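Local structure of 70 kDa protein (4B2N) at residues 421-426 with 499-504; 63-68 with 416-421; 301-306 with 493-498. The protein oxidatively cleaves rubber as a processive dioxygenase, a cytochrome-like enzyme that carries two covalently attached c-type hemes. All coordinates share one frame; numbering follows the deposited sequence.

Contact 1: 421-426 with 499-504. With HEC (heme c), chain D.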
# COMPACT_ATOMS: atom_id res chain seq x y z
N THR A 421 13.63 9.61 4.51
CA THR A 421 13.96 10.89 5.18
C THR A 421 13.83 10.61 6.69
O THR A 421 12.78 10.13 7.15
CB THR A 421 13.01 12.00 4.73
OG1 THR A 421 13.09 12.19 3.31
CG2 THR A 421 13.23 13.31 5.49
N PRO A 422 14.88 10.89 7.49
CA PRO A 422 14.71 10.66 8.92
C PRO A 422 13.49 11.37 9.50
O PRO A 422 13.10 12.49 9.05
CB PRO A 422 15.97 11.27 9.56
CG PRO A 422 16.92 11.57 8.42
CD PRO A 422 16.14 11.62 7.16
N ILE A 423 12.88 10.74 10.48
CA ILE A 423 11.67 11.29 11.09
C ILE A 423 11.89 12.73 11.67
O ILE A 423 10.98 13.50 11.74
CB ILE A 423 11.08 10.28 12.10
CG1 ILE A 423 9.66 10.68 12.56
CG2 ILE A 423 11.98 10.12 13.34
CD1 ILE A 423 8.62 10.72 11.41
N GLU A 424 13.11 13.04 12.10
CA GLU A 424 13.36 14.36 12.75
C GLU A 424 13.26 15.45 11.68
O GLU A 424 13.10 16.65 12.01
CB GLU A 424 14.78 14.37 13.36
CG GLU A 424 14.92 13.40 14.49
CD GLU A 424 15.25 11.93 14.08
OE1 GLU A 424 15.32 11.57 12.85
OE2 GLU A 424 15.45 11.12 15.05
N THR A 425 13.44 15.06 10.42
CA THR A 425 13.20 15.98 9.31
C THR A 425 11.82 15.94 8.70
O THR A 425 11.19 16.97 8.60
CB THR A 425 14.40 16.26 8.31
OG1 THR A 425 13.97 16.29 6.93
CG2 THR A 425 15.55 15.48 8.50
N ILE A 426 11.30 14.72 8.40
CA ILE A 426 9.97 14.68 7.80
C ILE A 426 8.84 15.06 8.75
O ILE A 426 7.95 15.79 8.33
CB ILE A 426 9.67 13.33 7.08
CG1 ILE A 426 8.25 13.32 6.43
CG2 ILE A 426 10.07 12.14 7.95
CD1 ILE A 426 8.23 14.35 5.25
N THR A 499 13.86 4.42 10.47
CA THR A 499 14.44 5.73 10.75
C THR A 499 13.54 6.88 10.25
O THR A 499 13.68 8.03 10.69
CB THR A 499 15.80 5.87 10.03
OG1 THR A 499 15.59 5.67 8.65
CG2 THR A 499 16.77 4.81 10.51
N GLY A 500 12.64 6.59 9.33
CA GLY A 500 11.75 7.60 8.79
C GLY A 500 10.85 7.06 7.70
O GLY A 500 10.45 5.87 7.72
N TYR A 501 10.50 7.92 6.76
CA TYR A 501 9.58 7.54 5.70
C TYR A 501 10.24 7.77 4.33
O TYR A 501 11.05 8.74 4.15
CB TYR A 501 8.26 8.32 5.83
CG TYR A 501 7.53 8.06 7.11
CD1 TYR A 501 7.04 6.79 7.43
CD2 TYR A 501 7.25 9.14 7.99
CE1 TYR A 501 6.37 6.57 8.63
CE2 TYR A 501 6.57 8.94 9.17
CZ TYR A 501 6.12 7.65 9.49
OH TYR A 501 5.45 7.46 10.67
N ILE A 502 9.91 6.91 3.36
CA ILE A 502 10.37 7.08 1.98
C ILE A 502 9.74 8.39 1.41
O ILE A 502 8.57 8.71 1.72
CB ILE A 502 9.94 5.85 1.16
CG1 ILE A 502 10.52 5.87 -0.24
CG2 ILE A 502 8.43 5.79 1.05
CD1 ILE A 502 12.03 5.76 -0.23
N ALA A 503 10.55 9.22 0.71
CA ALA A 503 10.01 10.32 -0.13
C ALA A 503 9.54 9.64 -1.47
O ALA A 503 10.35 9.22 -2.32
CB ALA A 503 11.06 11.44 -0.33
N PRO A 504 8.23 9.45 -1.64
CA PRO A 504 7.89 8.57 -2.78
C PRO A 504 8.00 9.28 -4.14
O PRO A 504 8.08 10.49 -4.15
CB PRO A 504 6.42 8.23 -2.55
CG PRO A 504 5.89 9.32 -1.66
CD PRO A 504 7.06 9.81 -0.82
FE HEC D . 8.05 15.73 -0.13
CHA HEC D . 5.65 13.41 0.80
CHB HEC D . 6.03 16.84 -2.85
CHC HEC D . 10.14 18.35 -0.75
CHD HEC D . 10.40 14.05 1.68
NA HEC D . 6.28 15.15 -0.93
C1A HEC D . 5.35 14.27 -0.32
C2A HEC D . 4.08 14.24 -1.06
C3A HEC D . 4.20 15.24 -2.13
C4A HEC D . 5.52 15.82 -1.97
CMA HEC D . 3.15 15.55 -3.17
CAA HEC D . 2.91 13.29 -0.86
CBA HEC D . 3.39 12.03 -1.66
CGA HEC D . 2.46 10.83 -1.40
O1A HEC D . 1.58 10.98 -0.51
O2A HEC D . 2.50 9.73 -2.05
NB HEC D . 8.04 17.33 -1.57
C1B HEC D . 7.22 17.64 -2.57
C2B HEC D . 7.57 18.83 -3.36
C3B HEC D . 8.81 19.29 -2.69
C4B HEC D . 8.99 18.31 -1.64
CMB HEC D . 6.82 19.39 -4.54
CAB HEC D . 9.65 20.51 -3.00
CBB HEC D . 9.01 21.72 -2.73
NC HEC D . 9.92 16.06 0.24
C1C HEC D . 10.64 17.28 0.07
C2C HEC D . 11.94 17.33 0.73
C3C HEC D . 12.01 16.07 1.43
C4C HEC D . 10.73 15.36 1.19
CMC HEC D . 12.97 18.45 0.70
CAC HEC D . 13.17 15.65 2.29
CBC HEC D . 13.69 16.38 3.29
ND HEC D . 8.06 14.05 0.93
C1D HEC D . 9.03 13.52 1.66
C2D HEC D . 8.74 12.32 2.44
C3D HEC D . 7.33 12.13 2.19
C4D HEC D . 7.01 13.24 1.30
CMD HEC D . 9.66 11.50 3.30
CAD HEC D . 6.45 11.03 2.74
CBD HEC D . 5.76 11.65 3.96
CGD HEC D . 4.79 10.70 4.63
O1D HEC D . 4.86 10.44 5.84
O2D HEC D . 3.98 10.19 3.88
O HOH W 1 15.63 8.96 12.23

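Contact 2: 63-68 with 416-421. With HEC (heme c), chain D.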
# COMPACT_ATOMS: atom_id res chain seq x y z
N PHE A 63 21.36 9.41 -2.34
CA PHE A 63 20.48 8.27 -2.01
C PHE A 63 20.86 7.63 -0.69
O PHE A 63 22.04 7.53 -0.35
CB PHE A 63 20.52 7.18 -3.10
CG PHE A 63 20.12 7.66 -4.46
CD1 PHE A 63 18.78 8.06 -4.72
CD2 PHE A 63 21.08 7.76 -5.51
CE1 PHE A 63 18.39 8.48 -6.01
CE2 PHE A 63 20.71 8.24 -6.79
CZ PHE A 63 19.35 8.58 -7.05
N ASN A 64 19.90 7.07 0.01
CA ASN A 64 20.26 6.36 1.23
C ASN A 64 19.51 5.09 1.43
O ASN A 64 19.77 4.39 2.41
CB ASN A 64 20.17 7.27 2.46
CG ASN A 64 18.74 7.61 2.81
OD1 ASN A 64 17.81 6.99 2.34
ND2 ASN A 64 18.57 8.62 3.65
N ALA A 65 18.63 4.73 0.49
CA ALA A 65 17.88 3.48 0.66
C ALA A 65 18.26 2.55 -0.48
O ALA A 65 17.74 2.69 -1.61
CB ALA A 65 16.39 3.76 0.66
N TYR A 66 19.17 1.62 -0.16
CA TYR A 66 19.77 0.85 -1.21
C TYR A 66 18.94 -0.35 -1.54
O TYR A 66 18.34 -0.95 -0.64
CB TYR A 66 21.19 0.43 -0.90
CG TYR A 66 22.14 1.59 -0.70
CD1 TYR A 66 22.27 2.59 -1.67
CD2 TYR A 66 22.89 1.71 0.45
CE1 TYR A 66 23.15 3.68 -1.48
CE2 TYR A 66 23.75 2.81 0.64
CZ TYR A 66 23.90 3.77 -0.35
OH TYR A 66 24.74 4.87 -0.19
N PHE A 67 18.96 -0.69 -2.82
CA PHE A 67 18.42 -1.92 -3.33
C PHE A 67 19.24 -3.10 -2.83
O PHE A 67 20.44 -3.01 -2.79
CB PHE A 67 18.52 -1.87 -4.83
CG PHE A 67 17.78 -2.95 -5.55
CD1 PHE A 67 16.36 -2.85 -5.77
CD2 PHE A 67 18.46 -4.06 -5.98
CE1 PHE A 67 15.67 -3.85 -6.46
CE2 PHE A 67 17.79 -5.03 -6.74
CZ PHE A 67 16.37 -4.93 -6.96
N VAL A 68 18.59 -4.23 -2.49
CA VAL A 68 19.32 -5.44 -2.15
C VAL A 68 18.91 -6.53 -3.12
O VAL A 68 17.71 -6.85 -3.25
CB VAL A 68 19.05 -5.95 -0.70
CG1 VAL A 68 19.75 -7.31 -0.51
CG2 VAL A 68 19.60 -4.95 0.27
N VAL A 416 14.23 7.81 -9.82
CA VAL A 416 14.36 6.82 -8.70
C VAL A 416 14.09 7.48 -7.34
O VAL A 416 14.62 8.56 -7.05
CB VAL A 416 15.73 6.08 -8.68
CG1 VAL A 416 15.90 5.23 -7.42
CG2 VAL A 416 15.87 5.19 -9.91
N ALA A 417 13.21 6.85 -6.55
CA ALA A 417 13.00 7.27 -5.18
C ALA A 417 13.79 6.30 -4.27
O ALA A 417 13.38 5.13 -4.06
CB ALA A 417 11.49 7.26 -4.85
N ALA A 418 14.94 6.73 -3.73
CA ALA A 418 15.68 5.91 -2.79
C ALA A 418 16.17 6.70 -1.59
O ALA A 418 17.33 6.52 -1.16
CB ALA A 418 16.85 5.22 -3.49
N VAL A 419 15.32 7.57 -1.04
CA VAL A 419 15.68 8.27 0.15
C VAL A 419 14.61 8.02 1.20
O VAL A 419 13.48 8.36 0.96
CB VAL A 419 15.77 9.79 -0.14
CG1 VAL A 419 15.98 10.62 1.13
CG2 VAL A 419 16.87 10.10 -1.17
N VAL A 420 14.99 7.45 2.35
CA VAL A 420 14.15 7.42 3.56
C VAL A 420 14.56 8.67 4.36
O VAL A 420 15.72 8.82 4.77
CB VAL A 420 14.34 6.10 4.34
CG1 VAL A 420 13.61 6.08 5.69
CG2 VAL A 420 13.84 4.94 3.47
N THR A 421 13.63 9.61 4.51
CA THR A 421 13.96 10.89 5.18
C THR A 421 13.83 10.61 6.69
O THR A 421 12.78 10.13 7.15
CB THR A 421 13.01 12.00 4.73
OG1 THR A 421 13.09 12.19 3.31
CG2 THR A 421 13.23 13.31 5.49
FE HEC D . 8.05 15.73 -0.13
CHA HEC D . 5.65 13.41 0.80
CHB HEC D . 6.03 16.84 -2.85
CHC HEC D . 10.14 18.35 -0.75
CHD HEC D . 10.40 14.05 1.68
NA HEC D . 6.28 15.15 -0.93
C1A HEC D . 5.35 14.27 -0.32
C2A HEC D . 4.08 14.24 -1.06
C3A HEC D . 4.20 15.24 -2.13
C4A HEC D . 5.52 15.82 -1.97
CMA HEC D . 3.15 15.55 -3.17
CAA HEC D . 2.91 13.29 -0.86
CBA HEC D . 3.39 12.03 -1.66
CGA HEC D . 2.46 10.83 -1.40
O1A HEC D . 1.58 10.98 -0.51
O2A HEC D . 2.50 9.73 -2.05
NB HEC D . 8.04 17.33 -1.57
C1B HEC D . 7.22 17.64 -2.57
C2B HEC D . 7.57 18.83 -3.36
C3B HEC D . 8.81 19.29 -2.69
C4B HEC D . 8.99 18.31 -1.64
CMB HEC D . 6.82 19.39 -4.54
CAB HEC D . 9.65 20.51 -3.00
CBB HEC D . 9.01 21.72 -2.73
NC HEC D . 9.92 16.06 0.24
C1C HEC D . 10.64 17.28 0.07
C2C HEC D . 11.94 17.33 0.73
C3C HEC D . 12.01 16.07 1.43
C4C HEC D . 10.73 15.36 1.19
CMC HEC D . 12.97 18.45 0.70
CAC HEC D . 13.17 15.65 2.29
CBC HEC D . 13.69 16.38 3.29
ND HEC D . 8.06 14.05 0.93
C1D HEC D . 9.03 13.52 1.66
C2D HEC D . 8.74 12.32 2.44
C3D HEC D . 7.33 12.13 2.19
C4D HEC D . 7.01 13.24 1.30
CMD HEC D . 9.66 11.50 3.30
CAD HEC D . 6.45 11.03 2.74
CBD HEC D . 5.76 11.65 3.96
CGD HEC D . 4.79 10.70 4.63
O1D HEC D . 4.86 10.44 5.84
O2D HEC D . 3.98 10.19 3.88

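Contact 3: 301-306 with 493-498. With HEC (heme c), chain C.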
# COMPACT_ATOMS: atom_id res chain seq x y z
N PHE A 301 7.33 -0.45 1.23
CA PHE A 301 6.69 -0.03 2.42
C PHE A 301 7.05 1.40 2.73
O PHE A 301 8.07 1.95 2.23
CB PHE A 301 6.96 -1.00 3.58
CG PHE A 301 6.22 -2.34 3.45
CD1 PHE A 301 4.95 -2.44 2.92
CD2 PHE A 301 6.81 -3.51 3.96
CE1 PHE A 301 4.27 -3.68 2.86
CE2 PHE A 301 6.13 -4.74 3.93
CZ PHE A 301 4.84 -4.84 3.37
N TRP A 302 6.17 2.04 3.50
CA TRP A 302 6.34 3.47 3.78
C TRP A 302 7.60 3.80 4.50
O TRP A 302 8.07 4.93 4.39
CB TRP A 302 5.16 3.98 4.64
CG TRP A 302 4.01 4.31 3.75
CD1 TRP A 302 2.77 3.67 3.62
CD2 TRP A 302 3.97 5.45 2.86
NE1 TRP A 302 1.99 4.34 2.72
CE2 TRP A 302 2.66 5.44 2.24
CE3 TRP A 302 4.88 6.53 2.58
CZ2 TRP A 302 2.29 6.41 1.32
CZ3 TRP A 302 4.49 7.51 1.66
CH2 TRP A 302 3.21 7.48 1.06
N ASP A 303 8.15 2.84 5.22
CA ASP A 303 9.41 3.01 5.96
C ASP A 303 10.64 2.55 5.13
O ASP A 303 11.77 2.62 5.62
CB ASP A 303 9.40 2.22 7.29
CG ASP A 303 8.89 0.77 7.12
OD1 ASP A 303 8.79 0.27 5.98
OD2 ASP A 303 8.61 0.11 8.15
N GLY A 304 10.42 2.11 3.91
CA GLY A 304 11.54 1.66 3.09
C GLY A 304 12.22 0.45 3.73
O GLY A 304 13.40 0.24 3.55
N SER A 305 11.47 -0.31 4.50
CA SER A 305 12.08 -1.39 5.32
C SER A 305 12.71 -2.57 4.52
O SER A 305 13.65 -3.23 5.03
CB SER A 305 11.02 -1.95 6.23
OG SER A 305 9.92 -2.41 5.48
N LEU A 306 12.17 -2.89 3.36
CA LEU A 306 12.62 -4.05 2.58
C LEU A 306 13.01 -3.75 1.18
O LEU A 306 12.46 -2.85 0.58
CB LEU A 306 11.50 -5.10 2.53
CG LEU A 306 10.97 -5.59 3.89
CD1 LEU A 306 9.67 -6.33 3.75
CD2 LEU A 306 12.00 -6.50 4.56
N ASN A 493 17.04 -10.61 3.30
CA ASN A 493 15.86 -9.71 3.15
C ASN A 493 15.43 -9.19 4.49
O ASN A 493 14.30 -9.40 4.99
CB ASN A 493 14.68 -10.38 2.40
CG ASN A 493 13.53 -9.42 2.13
OD1 ASN A 493 13.75 -8.24 1.74
ND2 ASN A 493 12.30 -9.87 2.42
N ILE A 494 16.35 -8.45 5.07
CA ILE A 494 16.30 -7.95 6.43
C ILE A 494 15.25 -6.84 6.51
O ILE A 494 15.25 -5.94 5.66
CB ILE A 494 17.67 -7.23 6.72
CG1 ILE A 494 18.77 -8.26 6.79
CG2 ILE A 494 17.59 -6.48 8.05
CD1 ILE A 494 18.41 -9.41 7.72
N TRP A 495 14.43 -6.84 7.56
CA TRP A 495 13.56 -5.69 7.83
C TRP A 495 14.43 -4.60 8.46
O TRP A 495 14.80 -4.74 9.62
CB TRP A 495 12.48 -6.07 8.82
CG TRP A 495 11.41 -4.99 8.88
CD1 TRP A 495 11.51 -3.67 9.39
CD2 TRP A 495 10.07 -5.06 8.27
NE1 TRP A 495 10.35 -2.97 9.16
CE2 TRP A 495 9.45 -3.74 8.48
CE3 TRP A 495 9.35 -6.05 7.59
CZ2 TRP A 495 8.18 -3.47 8.05
CZ3 TRP A 495 8.05 -5.74 7.12
CH2 TRP A 495 7.47 -4.50 7.38
N GLU A 496 14.79 -3.54 7.74
CA GLU A 496 15.67 -2.49 8.30
C GLU A 496 15.10 -1.81 9.54
O GLU A 496 13.89 -1.62 9.66
CB GLU A 496 15.98 -1.39 7.28
CG GLU A 496 16.90 -1.90 6.20
CD GLU A 496 18.32 -2.28 6.69
OE1 GLU A 496 18.90 -1.57 7.54
OE2 GLU A 496 18.90 -3.25 6.16
N GLU A 497 15.97 -1.45 10.45
CA GLU A 497 15.49 -0.71 11.59
C GLU A 497 14.85 0.61 11.08
O GLU A 497 15.45 1.30 10.28
CB GLU A 497 16.67 -0.43 12.52
CG GLU A 497 16.20 0.36 13.69
CD GLU A 497 17.23 0.42 14.78
OE1 GLU A 497 18.36 -0.02 14.53
OE2 GLU A 497 16.83 0.85 15.89
N PRO A 498 13.62 0.96 11.54
CA PRO A 498 13.08 2.20 10.98
C PRO A 498 13.76 3.47 11.39
O PRO A 498 14.12 3.60 12.55
CB PRO A 498 11.64 2.23 11.44
CG PRO A 498 11.48 1.20 12.50
CD PRO A 498 12.68 0.29 12.44
FE HEC C . -0.64 -3.89 -0.31
CHA HEC C . 2.15 -1.97 0.53
CHB HEC C . 1.21 -5.48 -2.84
CHC HEC C . -3.13 -6.35 -0.75
CHD HEC C . -2.62 -2.02 1.66
NA HEC C . 1.19 -3.81 -0.97
C1A HEC C . 2.18 -2.84 -0.63
C2A HEC C . 3.32 -2.85 -1.53
C3A HEC C . 3.10 -3.85 -2.51
C4A HEC C . 1.78 -4.40 -2.16
CMA HEC C . 3.98 -4.20 -3.70
CAA HEC C . 4.59 -1.96 -1.50
CBA HEC C . 4.19 -0.62 -2.12
CGA HEC C . 5.28 0.43 -1.99
O1A HEC C . 5.91 0.63 -0.90
O2A HEC C . 5.42 1.12 -3.01
NB HEC C . -0.83 -5.58 -1.45
C1B HEC C . -0.07 -6.02 -2.46
C2B HEC C . -0.53 -7.23 -3.13
C3B HEC C . -1.78 -7.49 -2.51
C4B HEC C . -1.91 -6.40 -1.55
CMB HEC C . 0.24 -7.89 -4.19
CAB HEC C . -2.73 -8.63 -2.71
CBB HEC C . -2.21 -9.91 -2.38
NC HEC C . -2.51 -4.20 0.26
C1C HEC C . -3.44 -5.21 0.08
C2C HEC C . -4.76 -4.92 0.71
C3C HEC C . -4.56 -3.65 1.44
C4C HEC C . -3.18 -3.26 1.14
CMC HEC C . -5.95 -5.87 0.63
CAC HEC C . -5.52 -2.90 2.30
CBC HEC C . -6.33 -3.64 3.17
ND HEC C . -0.27 -2.29 0.90
C1D HEC C . -1.20 -1.68 1.62
C2D HEC C . -0.71 -0.56 2.36
C3D HEC C . 0.68 -0.56 2.04
C4D HEC C . 0.86 -1.69 1.14
CMD HEC C . -1.40 0.40 3.26
CAD HEC C . 1.68 0.34 2.67
CBD HEC C . 1.89 -0.41 4.04
CGD HEC C . 2.80 0.40 4.93
O1D HEC C . 2.33 1.07 5.88
O2D HEC C . 4.03 0.42 4.59

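Contact 1: 421-426 with 499-504
T421 and Y501 pair their backbones as an antiparallel hydrogen-bonded couple: T421 N gives its hydrogen to Y501 O at 2.7 Å, and Y501 N returns a longer bond of 3.2 Å to T421 O. A third bond follows where the strand gives way to a helix, I423 N meeting T499 O at 2.8 Å. P422 suits this junction because it has no N-H to offer; from the N-cap position its carbonyl oxygen receives both T425 N and I426 N. Opposite it, G500 is wanted for its lack of a side chain. Its CA comes within 3.2 Å of T421 O in a CA-H...O contact, a place with no room for a CB. A water donates to both T499 O and E424 OE1 at the solvent-facing end.

Apolar contacts involve the Y501 ring. I423 runs alongside it, with CD1 3.5 Å from CE2; I426 crosses it at about a right angle and touches CD2 with CG2. The hydroxyl of Y501 is held by D429 and M433, while H517 stacks on the ring.

I426, A503 and T421 pack on the heme c of chain D, around its pyrrole ring D. I426 sends CG1 anti to its backbone N (chi1 -179°), which carries CD1 to 3.5 Å from heme C2D. The small methyl of A503 fits against the porphyrin, its CB 3.4 Å from CHD, and T421 OG1 rests against the ring methyl CMD. In the loop that follows strand 500-502, P504 O accepts from ND1 of the axial ligand H394, a bond that probably steadies the orientation of the iron-ligating imidazole. This recalls mitochondrial cytochrome c, where a proline carbonyl likewise accepts from the histidine ligand of the Cys-X-X-Cys-His site.

Contact 2: 63-68 with 416-421
N64 grips V420 with both ends of its side-chain amide. At CB the chain turns so that CG stands between the backbone N and the carbonyl carbon (chi1 70°), which swings the amide across to the other segment. CG lies 3.8 Å from both V420 N and V420 O, so the amide faces the strand with its edge. OD1 takes the hydrogen of V420 N at 2.9 Å, in the amide plane and on a lone pair, and also lies close to V419 CA. ND2 then gives a hydrogen to V420 O at 3.1 Å, with that oxygen near the amide plane.

Asparagine suits the place because its amide copies a peptide group: it occupies the outer edge of strand 420-422, whose other edge pairs with strand 500-502 in a two-stranded antiparallel sheet. The N64 backbone is tied as well, for A418 O accepts from N64 N and from A65 N at 2.8 Å, the latter donor lying above the carbonyl plane.

Small residues let the chains come this close. The A418 methyl fits between A65 O and the ring of F63, whose CD1 is 3.6 Å from A418 CB, and V416 O lies at the edge of that ring. A65 CB meets V420 CG2 at 4.0 Å.

Contact 3: 301-306 with 493-498
S305 lies over one face of the W495 indole, its CB 3.4 Å from the centroid of the five-membered ring in a CH-pi contact, 24° off the normal. It follows a type I turn from F301 to G304, overlapped by an Asx turn in which D303 OD1 accepts from S305 N and from S305 OG, both on the same face of the carboxylate. G304, with positive phi, ends the type I turn.

Held this way, S305 OG hangs above the rim of the indole, on the same face as L306 CG. A serine, short and slim, lets the backbone come down onto the ring. L306 crosses W495 obliquely and brings CD1 to 3.8 Å from CZ3. D303 meets the ring at its edge, OD2 3.6 Å from CZ2 and the carboxylate nearly upright to the indole plane; OD2 also forms a salt bridge with R432, an arginine that binds a propionate of heme c, chain C. F301 and W495 have roughly parallel planes, 30° apart, but are slid until they barely overlap, touching through F301 CD2 and W495 CH2.

The turn also presents two amides to the same heme: F301 N binds O1A and W302 N binds O2D. Beside the indole, E496 N points almost straight, at 175°, to a lone pair of S305 O, 3.0 Å away.

In the fold
The three contacts cluster on one side of the chain's centre, 11 to 12 Å apart centre to centre; contact 1 packs on the chain D heme and contact 3 on the chain C heme. Contacts 1 and 2 share T421 and use opposite edges of strand 420-422; A503 N probably also bonds to V419 O (3.1 Å). Contact 3 joins contact 1 through W302 O, a probable acceptor for I502 N at 2.9 Å, and packs on contact 2 where V420 CG2 meets D303 O. W302 lies between the two hemes, its CD1 3.5 Å from O1D of the chain C heme and its CZ3 3.5 Å from O2D of the chain D heme.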